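Local coordinates for protein high choriolytic enzyme 1 (Oryzias latipes, PDB 3VTG) that is an astacin-family zinc metalloprotease that helps break down the inner layer of the egg envelope so that the fish can hatch, at residues A[84-89]-A[98-103]; A[22-27]-A[37-42]; A[73-78]-A[106-111]; A[150-155]-A[183-188]. All coordinates share one frame; numbering follows the deposited sequence.

Interaction 1 of 4, residues A[84-89]-A[98-103]. With ZN (zinc ion), chain B.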
loop_
_atom_site.group_PDB
_atom_site.type_symbol
_atom_site.label_atom_id
_atom_site.label_comp_id
_atom_site.label_asym_id
_atom_site.label_seq_id
_atom_site.Cartn_x
_atom_site.Cartn_y
_atom_site.Cartn_z
ATOM N N LEU A 84 10.802 1.035 -5.266
ATOM C CA LEU A 84 10.022 1.157 -4.049
ATOM C C LEU A 84 10.966 1.764 -3.026
ATOM O O LEU A 84 12.026 1.197 -2.738
ATOM C CB LEU A 84 9.506 -0.213 -3.589
ATOM C CG LEU A 84 8.530 -0.292 -2.407
ATOM C CD1 LEU A 84 7.727 -1.583 -2.459
ATOM C CD2 LEU A 84 9.243 -0.171 -1.069
ATOM N N SER A 85 10.595 2.926 -2.497
ATOM C CA SER A 85 11.452 3.627 -1.554
ATOM C C SER A 85 11.091 3.335 -0.109
ATOM O O SER A 85 9.952 3.547 0.318
ATOM C CB SER A 85 11.420 5.132 -1.805
ATOM O OG SER A 85 12.301 5.800 -0.918
ATOM N N ILE A 86 12.074 2.827 0.626
ATOM C CA ILE A 86 12.005 2.729 2.077
ATOM C C ILE A 86 13.156 3.586 2.606
ATOM O O ILE A 86 14.287 3.111 2.740
ATOM C CB ILE A 86 12.108 1.258 2.568
ATOM C CG1 ILE A 86 10.950 0.412 2.017
ATOM C CG2 ILE A 86 12.163 1.173 4.092
ATOM C CD1 ILE A 86 9.560 0.862 2.441
ATOM N N ASN A 87 12.883 4.864 2.860
ATOM C CA ASN A 87 13.906 5.738 3.424
ATOM C C ASN A 87 14.385 5.170 4.756
ATOM O O ASN A 87 13.574 4.818 5.615
ATOM C CB ASN A 87 13.396 7.166 3.604
ATOM C CG ASN A 87 14.468 8.096 4.139
ATOM O OD1 ASN A 87 14.599 8.270 5.351
ATOM N ND2 ASN A 87 15.256 8.676 3.242
ATOM N N ARG A 88 15.704 5.079 4.913
ATOM C CA ARG A 88 16.316 4.477 6.099
ATOM C C ARG A 88 15.954 5.191 7.400
ATOM O O ARG A 88 15.918 4.567 8.461
ATOM C CB ARG A 88 17.836 4.442 5.954
ATOM C CG ARG A 88 18.342 3.603 4.796
ATOM C CD ARG A 88 19.844 3.744 4.675
ATOM N NE ARG A 88 20.542 2.865 5.608
ATOM C CZ ARG A 88 21.852 2.890 5.829
ATOM N NH1 ARG A 88 22.626 3.768 5.201
ATOM N NH2 ARG A 88 22.390 2.033 6.683
ATOM N N GLY A 89 15.686 6.490 7.306
ATOM C CA GLY A 89 15.402 7.309 8.482
ATOM C C GLY A 89 13.957 7.300 8.939
ATOM O O GLY A 89 13.688 7.423 10.135
ATOM N N GLN A 98 4.966 -2.988 4.616
ATOM C CA GLN A 98 3.795 -3.728 4.135
ATOM C C GLN A 98 2.839 -2.839 3.332
ATOM O O GLN A 98 2.322 -3.254 2.293
ATOM C CB GLN A 98 3.049 -4.375 5.299
ATOM C CG GLN A 98 3.813 -5.485 6.002
ATOM C CD GLN A 98 3.069 -5.992 7.220
ATOM O OE1 GLN A 98 1.892 -6.353 7.136
ATOM N NE2 GLN A 98 3.745 -6.020 8.361
ATOM N N HIS A 99 2.619 -1.622 3.827
ATOM C CA HIS A 99 1.830 -0.598 3.137
ATOM C C HIS A 99 2.381 -0.361 1.746
ATOM O O HIS A 99 1.633 -0.383 0.759
ATOM C CB HIS A 99 1.825 0.672 3.992
ATOM C CG HIS A 99 1.186 1.876 3.336
ATOM N ND1 HIS A 99 -0.004 2.373 3.736
ATOM C CD2 HIS A 99 1.637 2.710 2.313
ATOM C CE1 HIS A 99 -0.305 3.458 2.997
ATOM N NE2 HIS A 99 0.699 3.662 2.125
ATOM N N GLU A 100 3.695 -0.164 1.645
ATOM C CA GLU A 100 4.333 0.072 0.344
ATOM C C GLU A 100 4.234 -1.129 -0.595
ATOM O O GLU A 100 3.976 -0.968 -1.794
ATOM C CB GLU A 100 5.797 0.504 0.507
ATOM C CG GLU A 100 5.997 1.818 1.255
ATOM C CD GLU A 100 5.163 2.968 0.711
ATOM O OE1 GLU A 100 4.840 2.983 -0.499
ATOM O OE2 GLU A 100 4.827 3.866 1.507
ATOM N N LEU A 101 4.428 -2.325 -0.050
ATOM C CA LEU A 101 4.293 -3.547 -0.836
ATOM C C LEU A 101 2.867 -3.712 -1.373
ATOM O O LEU A 101 2.671 -4.201 -2.486
ATOM C CB LEU A 101 4.734 -4.766 -0.022
ATOM C CG LEU A 101 6.228 -4.835 0.323
ATOM C CD1 LEU A 101 6.465 -5.857 1.425
ATOM C CD2 LEU A 101 7.090 -5.148 -0.896
ATOM N N ASN A 102 1.878 -3.284 -0.589
ATOM C CA ASN A 102 0.488 -3.265 -1.051
ATOM C C ASN A 102 0.249 -2.322 -2.232
ATOM O O ASN A 102 -0.528 -2.652 -3.133
ATOM C CB ASN A 102 -0.475 -2.971 0.097
ATOM C CG ASN A 102 -0.947 -4.231 0.785
ATOM O OD1 ASN A 102 -1.780 -4.969 0.249
ATOM N ND2 ASN A 102 -0.410 -4.493 1.976
ATOM N N HIS A 103 0.920 -1.167 -2.241
ATOM C CA HIS A 103 0.900 -0.292 -3.420
ATOM C C HIS A 103 1.428 -1.033 -4.622
ATOM O O HIS A 103 0.819 -1.001 -5.695
ATOM C CB HIS A 103 1.737 0.965 -3.216
ATOM C CG HIS A 103 1.074 2.042 -2.385
ATOM N ND1 HIS A 103 -0.206 2.430 -2.560
ATOM C CD2 HIS A 103 1.595 2.859 -1.385
ATOM C CE1 HIS A 103 -0.494 3.426 -1.700
ATOM N NE2 HIS A 103 0.609 3.687 -0.981
HETATM ZN ZN ZN B . 0.841 5.056 0.613
HETATM O O HOH W 1 2.918 5.313 0.221
HETATM O O HOH W 2 1.387 6.647 2.189
#
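Leu-84 and Ile-86 of strand 81-86 pack against Glu-100 and Leu-101 of helix 94-105, which carries the zinc-binding HExxH motif; the axes of residues 84-86 and 98-103 run nearly antiparallel, 9.4 Å apart at their closest. At Gln-98, the backbone O accepts from both N and ND2 of Asn-102, from opposite faces of its plane. His-99 follows with CG anti to the backbone N (chi1 173°), placing NE2 2.1 Å from the zinc ion, while its ND1 bonds to Ile-152 O. Glu-100 carries most of the helix side: Leu-84 CD2 lies 3.8 Å from its CB and Ile-86 CD1 3.9 Å from its CG, the isoleucine and glutamate lying alongside and running opposite ways. A bend at chi2 (-51°) brings the carboxylate to a zinc-bound water, which donates to Glu-100 OE2 at 2.7 Å, consistent with the predicted active-site role. The side chain of Leu-101 crosses that of Leu-84 at about a right angle, with CD2 3.9 Å from Leu-84 CD1. With an alanine at Leu-84, the stem of Glu-100 and the tip of Leu-101 would probably face a gap, leaving the glutamate freer to shift. His-103, one turn after His-99, gives NE2 to the same metal. The strand lies between 62-66 and 71-73, and Leu-101 also packs on Met-42 of helix 32-43.

Interaction 2 of 4, residues A[22-27]-A[37-42]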
loop_
_atom_site.group_PDB
_atom_site.type_symbol
_atom_site.label_atom_id
_atom_site.label_comp_id
_atom_site.label_asym_id
_atom_site.label_seq_id
_atom_site.Cartn_x
_atom_site.Cartn_y
_atom_site.Cartn_z
ATOM N N ILE A 22 6.873 -12.506 -6.851
ATOM C CA ILE A 22 7.314 -11.152 -7.170
ATOM C C ILE A 22 8.790 -10.991 -6.825
ATOM O O ILE A 22 9.157 -10.996 -5.649
ATOM C CB ILE A 22 6.456 -10.090 -6.448
ATOM C CG1 ILE A 22 4.977 -10.277 -6.805
ATOM C CG2 ILE A 22 6.929 -8.682 -6.795
ATOM C CD1 ILE A 22 4.031 -9.403 -6.013
ATOM N N PRO A 23 9.648 -10.865 -7.852
ATOM C CA PRO A 23 11.083 -10.751 -7.612
ATOM C C PRO A 23 11.473 -9.356 -7.148
ATOM O O PRO A 23 10.841 -8.370 -7.536
ATOM C CB PRO A 23 11.704 -11.038 -8.986
ATOM C CG PRO A 23 10.587 -11.523 -9.849
ATOM C CD PRO A 23 9.343 -10.914 -9.291
ATOM N N TYR A 24 12.513 -9.282 -6.324
ATOM C CA TYR A 24 13.001 -7.998 -5.828
ATOM C C TYR A 24 14.509 -7.994 -5.630
ATOM O O TYR A 24 15.129 -9.048 -5.486
ATOM C CB TYR A 24 12.311 -7.619 -4.508
ATOM C CG TYR A 24 12.671 -8.534 -3.357
ATOM C CD1 TYR A 24 13.816 -8.309 -2.584
ATOM C CD2 TYR A 24 11.876 -9.634 -3.050
ATOM C CE1 TYR A 24 14.155 -9.159 -1.545
ATOM C CE2 TYR A 24 12.205 -10.486 -2.011
ATOM C CZ TYR A 24 13.343 -10.246 -1.264
ATOM O OH TYR A 24 13.659 -11.094 -0.236
ATOM N N VAL A 25 15.074 -6.791 -5.625
ATOM C CA VAL A 25 16.441 -6.558 -5.174
ATOM C C VAL A 25 16.408 -5.471 -4.105
ATOM O O VAL A 25 15.545 -4.587 -4.132
ATOM C CB VAL A 25 17.404 -6.176 -6.332
ATOM C CG1 VAL A 25 17.533 -7.320 -7.332
ATOM C CG2 VAL A 25 16.972 -4.894 -7.034
ATOM N N ILE A 26 17.330 -5.555 -3.154
ATOM C CA ILE A 26 17.440 -4.562 -2.093
ATOM C C ILE A 26 18.796 -3.867 -2.202
ATOM O O ILE A 26 19.841 -4.524 -2.224
ATOM C CB ILE A 26 17.241 -5.197 -0.697
ATOM C CG1 ILE A 26 15.818 -5.764 -0.567
ATOM C CG2 ILE A 26 17.511 -4.181 0.407
ATOM C CD1 ILE A 26 15.572 -6.594 0.679
ATOM N N SER A 27 18.763 -2.539 -2.278
ATOM C CA SER A 27 19.971 -1.723 -2.440
ATOM C C SER A 27 21.084 -2.105 -1.468
ATOM O O SER A 27 20.828 -2.371 -0.290
ATOM C CB SER A 27 19.633 -0.241 -2.268
ATOM O OG SER A 27 20.805 0.560 -2.218
ATOM N N THR A 37 14.790 -6.572 8.052
ATOM C CA THR A 37 13.534 -5.888 8.365
ATOM C C THR A 37 12.593 -5.884 7.160
ATOM O O THR A 37 11.403 -6.189 7.288
ATOM C CB THR A 37 13.783 -4.455 8.885
ATOM O OG1 THR A 37 14.540 -4.520 10.100
ATOM C CG2 THR A 37 12.469 -3.727 9.164
ATOM N N ILE A 38 13.140 -5.559 5.992
ATOM C CA ILE A 38 12.373 -5.548 4.749
ATOM C C ILE A 38 11.845 -6.950 4.426
ATOM O O ILE A 38 10.661 -7.119 4.131
ATOM C CB ILE A 38 13.204 -4.979 3.576
ATOM C CG1 ILE A 38 13.564 -3.513 3.849
ATOM C CG2 ILE A 38 12.449 -5.113 2.255
ATOM C CD1 ILE A 38 14.765 -3.006 3.074
ATOM N N GLU A 39 12.716 -7.954 4.512
ATOM C CA GLU A 39 12.313 -9.326 4.214
ATOM C C GLU A 39 11.319 -9.861 5.251
ATOM O O GLU A 39 10.431 -10.645 4.919
ATOM C CB GLU A 39 13.536 -10.241 4.038
ATOM C CG GLU A 39 14.362 -9.899 2.797
ATOM C CD GLU A 39 15.449 -10.912 2.459
ATOM O OE1 GLU A 39 15.983 -11.566 3.384
ATOM O OE2 GLU A 39 15.789 -11.044 1.259
ATOM N N GLY A 40 11.453 -9.410 6.499
ATOM C CA GLY A 40 10.497 -9.747 7.553
ATOM C C GLY A 40 9.097 -9.251 7.237
ATOM O O GLY A 40 8.116 -9.979 7.411
ATOM N N ALA A 41 9.006 -8.011 6.760
ATOM C CA ALA A 41 7.732 -7.427 6.350
ATOM C C ALA A 41 7.117 -8.182 5.177
ATOM O O ALA A 41 5.903 -8.367 5.119
ATOM C CB ALA A 41 7.902 -5.956 6.013
ATOM N N MET A 42 7.966 -8.634 4.256
ATOM C CA MET A 42 7.520 -9.418 3.104
ATOM C C MET A 42 6.884 -10.735 3.524
ATOM O O MET A 42 5.942 -11.206 2.881
ATOM C CB MET A 42 8.685 -9.689 2.160
ATOM C CG MET A 42 9.141 -8.466 1.396
ATOM S SD MET A 42 10.707 -8.759 0.564
ATOM C CE MET A 42 10.759 -7.305 -0.477
#
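Tyr-24 and Ile-26 meet Ile-38, Glu-39 and Met-42 inside a beta-alpha-beta unit made of strand 20-26, helix 32-43 and strand 51-55. The axes of residues 22-26 and 37-42 come within 10.9 Å and run roughly antiparallel (158°), and this gap is bridged by side chains. The aromatic part is a Met-aromatic contact. Met-42, extended beyond CG, lays its end over one face of the Tyr-24 ring: CE sits above the ring centre, 3.6 Å from the centroid, in a CH-pi contact, and SD lies 3.7 Å from the same centroid but further from the ring normal. With Tyr-24 CG between the backbone N and the carbonyl carbon (chi1 67°), the ring is set against the Met-42 methyl and its OH within range of Glu-39. The apolar part is aliphatic: Ile-26 and Ile-38 meet end to end, with CD1 of Ile-26 3.8 Å from CG2 of Ile-38. That same CD1 also touches the CG of Glu-39. Met-42 packs further on Phe-53 of strand 51-55, the third element of the unit. The polar part lies at the ring's edge, where Tyr-24 OH donates to Glu-39 OE2 at 2.6 Å. The same oxygen makes a salt bridge with Arg-55, serving both a phenol and a guanidinium. The phenol comes from above the carboxylate plane, which stands 84° from that of the ring.

Interaction 3 of 4, residues A[73-78]-A[106-111]. With ZN (zinc ion), chain B.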
loop_
_atom_site.group_PDB
_atom_site.type_symbol
_atom_site.label_atom_id
_atom_site.label_comp_id
_atom_site.label_asym_id
_atom_site.label_seq_id
_atom_site.Cartn_x
_atom_site.Cartn_y
_atom_site.Cartn_z
ATOM N N SER A 73 5.871 3.755 -3.473
ATOM C CA SER A 73 5.951 2.684 -4.449
ATOM C C SER A 73 5.125 3.047 -5.665
ATOM O O SER A 73 4.168 3.822 -5.577
ATOM C CB SER A 73 5.425 1.372 -3.859
ATOM O OG SER A 73 5.386 0.351 -4.845
ATOM N N GLU A 74 5.506 2.475 -6.802
ATOM C CA GLU A 74 4.656 2.477 -7.983
ATOM C C GLU A 74 3.416 1.621 -7.712
ATOM O O GLU A 74 3.446 0.725 -6.860
ATOM C CB GLU A 74 5.423 1.928 -9.187
ATOM C CG GLU A 74 6.735 2.642 -9.495
ATOM C CD GLU A 74 6.555 4.025 -10.101
ATOM O OE1 GLU A 74 5.429 4.372 -10.525
ATOM O OE2 GLU A 74 7.557 4.772 -10.165
ATOM N N LEU A 75 2.332 1.907 -8.429
ATOM C CA LEU A 75 1.087 1.147 -8.313
ATOM C C LEU A 75 1.028 -0.008 -9.304
ATOM O O LEU A 75 0.993 0.212 -10.513
ATOM C CB LEU A 75 -0.118 2.058 -8.558
ATOM C CG LEU A 75 -0.797 2.790 -7.408
ATOM C CD1 LEU A 75 -1.866 3.705 -7.983
ATOM C CD2 LEU A 75 -1.409 1.801 -6.427
ATOM N N GLY A 76 0.997 -1.235 -8.790
ATOM C CA GLY A 76 0.925 -2.423 -9.639
ATOM C C GLY A 76 2.253 -2.746 -10.300
ATOM O O GLY A 76 3.284 -2.158 -9.957
ATOM N N ARG A 77 2.227 -3.689 -11.240
ATOM C CA ARG A 77 3.407 -4.043 -12.032
ATOM C C ARG A 77 3.558 -3.062 -13.189
ATOM O O ARG A 77 2.665 -2.940 -14.033
ATOM C CB ARG A 77 3.319 -5.489 -12.549
ATOM C CG ARG A 77 4.431 -5.878 -13.524
ATOM C CD ARG A 77 4.483 -7.377 -13.797
ATOM N NE ARG A 77 3.262 -7.881 -14.425
ATOM C CZ ARG A 77 3.200 -8.511 -15.597
ATOM N NH1 ARG A 77 4.296 -8.746 -16.312
ATOM N NH2 ARG A 77 2.024 -8.920 -16.052
ATOM N N LYS A 78 4.693 -2.370 -13.223
ATOM C CA LYS A 78 4.930 -1.317 -14.210
ATOM C C LYS A 78 5.700 -1.812 -15.427
ATOM O O LYS A 78 5.716 -1.148 -16.463
ATOM C CB LYS A 78 5.680 -0.143 -13.574
ATOM C CG LYS A 78 4.993 0.472 -12.365
ATOM C CD LYS A 78 3.663 1.122 -12.715
ATOM C CE LYS A 78 3.856 2.403 -13.510
ATOM N NZ LYS A 78 2.574 3.127 -13.716
ATOM N N GLY A 106 -0.976 -3.162 -6.292
ATOM C CA GLY A 106 -2.014 -2.447 -7.036
ATOM C C GLY A 106 -3.060 -1.740 -6.192
ATOM O O GLY A 106 -4.084 -1.302 -6.719
ATOM N N PHE A 107 -2.806 -1.611 -4.890
ATOM C CA PHE A 107 -3.771 -1.006 -3.970
ATOM C C PHE A 107 -3.479 0.451 -3.644
ATOM O O PHE A 107 -2.325 0.846 -3.454
ATOM C CB PHE A 107 -3.901 -1.840 -2.696
ATOM C CG PHE A 107 -4.450 -3.207 -2.947
ATOM C CD1 PHE A 107 -5.807 -3.387 -3.204
ATOM C CD2 PHE A 107 -3.611 -4.310 -2.976
ATOM C CE1 PHE A 107 -6.317 -4.645 -3.464
ATOM C CE2 PHE A 107 -4.117 -5.574 -3.234
ATOM C CZ PHE A 107 -5.471 -5.741 -3.476
ATOM N N GLN A 108 -4.547 1.236 -3.574
ATOM C CA GLN A 108 -4.458 2.673 -3.336
ATOM C C GLN A 108 -4.913 3.021 -1.924
ATOM O O GLN A 108 -5.430 2.165 -1.203
ATOM C CB GLN A 108 -5.284 3.424 -4.382
ATOM C CG GLN A 108 -4.884 3.066 -5.806
ATOM C CD GLN A 108 -5.815 3.635 -6.847
ATOM O OE1 GLN A 108 -6.725 2.955 -7.321
ATOM N NE2 GLN A 108 -5.595 4.890 -7.212
ATOM N N HIS A 109 -4.708 4.273 -1.525
ATOM C CA HIS A 109 -5.110 4.721 -0.192
ATOM C C HIS A 109 -6.592 4.623 0.010
ATOM O O HIS A 109 -7.375 4.970 -0.881
ATOM C CB HIS A 109 -4.619 6.138 0.075
ATOM C CG HIS A 109 -3.117 6.262 0.090
ATOM N ND1 HIS A 109 -2.463 7.224 -0.582
ATOM C CD2 HIS A 109 -2.145 5.484 0.710
ATOM C CE1 HIS A 109 -1.140 7.076 -0.398
ATOM N NE2 HIS A 109 -0.948 6.012 0.398
ATOM N N GLU A 110 -6.980 4.143 1.189
ATOM C CA GLU A 110 -8.383 3.894 1.513
ATOM C C GLU A 110 -9.272 5.127 1.338
ATOM O O GLU A 110 -10.386 5.018 0.818
ATOM C CB GLU A 110 -8.516 3.327 2.932
ATOM C CG GLU A 110 -9.868 2.701 3.242
ATOM C CD GLU A 110 -10.099 1.375 2.535
ATOM O OE1 GLU A 110 -9.241 0.945 1.729
ATOM O OE2 GLU A 110 -11.154 0.762 2.786
ATOM N N GLN A 111 -8.773 6.291 1.760
ATOM C CA GLN A 111 -9.566 7.520 1.723
ATOM C C GLN A 111 -9.864 8.012 0.302
ATOM O O GLN A 111 -10.640 8.946 0.127
ATOM C CB GLN A 111 -8.925 8.633 2.568
ATOM C CG GLN A 111 -7.738 9.351 1.933
ATOM C CD GLN A 111 -6.423 8.611 2.097
ATOM O OE1 GLN A 111 -6.323 7.639 2.851
ATOM N NE2 GLN A 111 -5.400 9.076 1.389
HETATM ZN ZN ZN B . 0.841 5.056 0.613
HETATM O O HOH W 1 2.918 5.313 0.221
HETATM O O HOH W 2 1.387 6.647 2.189
#
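Leu-75 crosses Gln-108 at about a right angle, laying both of its methyls against the stem of the glutamine: CD2 is 3.7 Å and CD1 3.8 Å from Gln-108 CG. The leucine has a chi1 of -91°, off a staggered position, and from there CD2 also reaches the carbonyl of Phe-107, 3.3 Å from its O. The extended Gln-108 carries its amide past Leu-75 CD1, with NE2 4.0 Å away. Next to these side chains, Gly-76 and Gly-106 let the backbones come close, with Gly-76 N 3.7 Å from Gly-106 CA. Gly-106 ends helix 94-105 in a Schellman motif with positive phi, where a CB would jam against the preceding carbonyl O. An aspartate in place of Leu-75 would probably lose the cover on the Gln-108 stem and set a charge close to the Phe-107 carbonyl. No hydrogen bond joins the two segments, so the contact rests on van der Waals packing. The Phe-107 O that it covers is bonded to ND1 of His-103, while His-109, two residues on, puts NE2 2.0 Å from the zinc ion; apolar packing thus flanks a second-shell carbonyl that probably fixes the rotation of the His-103 ring and belongs to the same segment as another ligand.

Interaction 4 of 4, residues A[150-155]-A[183-188]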
loop_
_atom_site.group_PDB
_atom_site.type_symbol
_atom_site.label_atom_id
_atom_site.label_comp_id
_atom_site.label_asym_id
_atom_site.label_seq_id
_atom_site.Cartn_x
_atom_site.Cartn_y
_atom_site.Cartn_z
ATOM N N SER A 150 -9.915 0.599 9.315
ATOM C CA SER A 150 -8.759 -0.067 9.916
ATOM C C SER A 150 -7.725 -0.562 8.902
ATOM O O SER A 150 -6.755 -1.219 9.283
ATOM C CB SER A 150 -9.211 -1.221 10.821
ATOM O OG SER A 150 -9.548 -2.377 10.073
ATOM N N SER A 151 -7.928 -0.245 7.623
ATOM C CA SER A 151 -6.993 -0.646 6.570
ATOM C C SER A 151 -5.611 -0.046 6.780
ATOM O O SER A 151 -5.479 1.121 7.149
ATOM C CB SER A 151 -7.509 -0.230 5.192
ATOM O OG SER A 151 -6.506 -0.425 4.205
ATOM N N ILE A 152 -4.583 -0.846 6.505
ATOM C CA ILE A 152 -3.196 -0.380 6.536
ATOM C C ILE A 152 -2.957 0.691 5.460
ATOM O O ILE A 152 -1.918 1.350 5.450
ATOM C CB ILE A 152 -2.216 -1.572 6.385
ATOM C CG1 ILE A 152 -0.855 -1.255 7.027
ATOM C CG2 ILE A 152 -2.101 -2.014 4.926
ATOM C CD1 ILE A 152 0.096 -2.436 7.075
ATOM N N MET A 153 -3.936 0.868 4.573
ATOM C CA MET A 153 -3.849 1.848 3.488
ATOM C C MET A 153 -4.554 3.175 3.790
ATOM O O MET A 153 -4.542 4.084 2.962
ATOM C CB MET A 153 -4.402 1.259 2.181
ATOM C CG MET A 153 -3.777 -0.067 1.760
ATOM S SD MET A 153 -1.972 -0.057 1.710
ATOM C CE MET A 153 -1.666 0.975 0.281
ATOM N N HIS A 154 -5.165 3.286 4.966
ATOM C CA HIS A 154 -5.880 4.505 5.340
ATOM C C HIS A 154 -4.952 5.503 5.970
ATOM O O HIS A 154 -4.218 5.166 6.895
ATOM C CB HIS A 154 -7.016 4.179 6.305
ATOM C CG HIS A 154 -8.142 5.189 6.285
ATOM N ND1 HIS A 154 -7.967 6.488 6.603
ATOM C CD2 HIS A 154 -9.490 5.042 5.966
ATOM C CE1 HIS A 154 -9.143 7.138 6.485
ATOM N NE2 HIS A 154 -10.072 6.253 6.099
ATOM N N TYR A 155 -4.982 6.739 5.478
ATOM C CA TYR A 155 -4.268 7.850 6.112
ATOM C C TYR A 155 -4.772 8.085 7.537
ATOM O O TYR A 155 -5.957 7.884 7.834
ATOM C CB TYR A 155 -4.498 9.140 5.323
ATOM C CG TYR A 155 -3.572 9.426 4.154
ATOM C CD1 TYR A 155 -2.720 8.451 3.622
ATOM C CD2 TYR A 155 -3.579 10.686 3.559
ATOM C CE1 TYR A 155 -1.892 8.738 2.544
ATOM C CE2 TYR A 155 -2.761 10.981 2.485
ATOM C CZ TYR A 155 -1.919 10.008 1.982
ATOM O OH TYR A 155 -1.110 10.314 0.913
ATOM N N ASN A 183 0.196 -1.130 12.026
ATOM C CA ASN A 183 0.626 -2.310 12.764
ATOM C C ASN A 183 0.713 -3.536 11.867
ATOM O O ASN A 183 1.701 -4.259 11.891
ATOM C CB ASN A 183 -0.307 -2.570 13.950
ATOM C CG ASN A 183 -0.250 -1.468 14.992
ATOM O OD1 ASN A 183 0.827 -1.028 15.389
ATOM N ND2 ASN A 183 -1.416 -1.016 15.437
ATOM N N GLY A 184 -0.321 -3.758 11.065
ATOM C CA GLY A 184 -0.372 -4.913 10.180
ATOM C C GLY A 184 -1.564 -4.817 9.255
ATOM O O GLY A 184 -2.338 -3.859 9.315
ATOM N N MET A 185 -1.710 -5.814 8.394
ATOM C CA MET A 185 -2.803 -5.830 7.436
ATOM C C MET A 185 -4.124 -6.205 8.086
ATOM O O MET A 185 -4.188 -7.106 8.929
ATOM C CB MET A 185 -2.473 -6.748 6.264
ATOM C CG MET A 185 -1.434 -6.130 5.346
ATOM S SD MET A 185 -1.025 -7.148 3.925
ATOM C CE MET A 185 0.182 -8.264 4.636
ATOM N N SER A 186 -5.171 -5.476 7.713
ATOM C CA SER A 186 -6.513 -5.750 8.203
ATOM C C SER A 186 -7.114 -6.950 7.481
ATOM O O SER A 186 -6.593 -7.406 6.458
ATOM C CB SER A 186 -7.411 -4.528 7.998
ATOM O OG SER A 186 -7.789 -4.406 6.638
ATOM N N ARG A 187 -8.226 -7.447 8.009
ATOM C CA ARG A 187 -8.950 -8.534 7.368
ATOM C C ARG A 187 -9.289 -8.189 5.917
ATOM O O ARG A 187 -9.073 -9.002 5.016
ATOM C CB ARG A 187 -10.212 -8.871 8.161
ATOM C CG ARG A 187 -10.899 -10.151 7.721
ATOM C CD ARG A 187 -12.124 -9.879 6.878
ATOM N NE ARG A 187 -13.154 -9.170 7.631
ATOM C CZ ARG A 187 -14.457 -9.288 7.404
ATOM N NH1 ARG A 187 -14.892 -10.097 6.450
ATOM N NH2 ARG A 187 -15.321 -8.596 8.131
ATOM N N TRP A 188 -9.804 -6.982 5.689
ATOM C CA TRP A 188 -10.131 -6.561 4.330
ATOM C C TRP A 188 -8.924 -6.360 3.454
ATOM O O TRP A 188 -8.986 -6.672 2.270
ATOM C CB TRP A 188 -11.063 -5.352 4.313
ATOM C CG TRP A 188 -12.455 -5.692 4.781
ATOM C CD1 TRP A 188 -13.121 -5.189 5.891
ATOM C CD2 TRP A 188 -13.397 -6.646 4.172
ATOM N NE1 TRP A 188 -14.373 -5.739 6.005
ATOM C CE2 TRP A 188 -14.601 -6.622 5.009
ATOM C CE3 TRP A 188 -13.367 -7.483 3.056
ATOM C CZ2 TRP A 188 -15.715 -7.406 4.721
ATOM C CZ3 TRP A 188 -14.496 -8.266 2.776
ATOM C CH2 TRP A 188 -15.640 -8.226 3.591
#
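Ile-152 against Gly-184 and Met-185, and Ser-150 and Ser-151 against Ser-186, form a van der Waals contact with no direct hydrogen bond, joining the loop beside the metal site to the chain that enters the C-terminal helix 187-196. Ile-152 points at the other segment and lies along the Gly-184 peptide, its CD1 3.6 Å from Gly-184 O. Its CG2 meets CG of Met-185 at 4.2 Å, the two side chains crossing at a slant. With CG1 anti to the backbone N (chi1 -154°), the longer branch of Ile-152 is the one that reaches Gly-184. Ser-186 turns its CB toward Ser-150, 3.6 Å from the carbonyl O, and its OG comes 3.8 Å from the CA of Ser-151. The first segment is the Met-turn that is characteristic of metzincins such as the astacins: a type I turn from Ser-151 to His-154, reinforced by an ST turn in which Met-153 N donates to Ser-151 OG at 2.9 Å. Met-153 packs on the zinc ligands His-99 and His-103. Tyr-155, in the position of the astacin-family tyrosine that can bind the metal, keeps its OH beyond bonding distance of the zinc ion. Ser-186 is the N-cap of helix 187-196. Asp-148, Asp-189 and Gln-181 are among the residues that link the segments: Asp-148 bonds to OG of both Ser-150 and Ser-186, Asp-189 takes OG of Ser-151 together with the backbone N of Ile-152 and of Ser-186, and Gln-181 NE2 bridges the carbonyls of Ser-150 and Gly-184.

From the N terminus, interaction 2 closes first, joining strand 20-26 to helix 32-43 over a short loop. Interaction 3 opens next at residues 73-78, after strand 71-73, and closes only beyond helix 94-105; interaction 1 nests inside it, bringing that helix back onto strand 81-86. Interaction 4 follows in series, joining residues 150-155 to the start of the C-terminal helix, and no two loops cross. Interactions 1 and 2 touch through Gln-98 and Ala-41, among others, and both reach the same sheet. Interactions 1 and 3 share the zinc ion and its waters, and interaction 4 meets both through backbone oxygens of 150-155, tying the C-terminal part of the fold to the metal site.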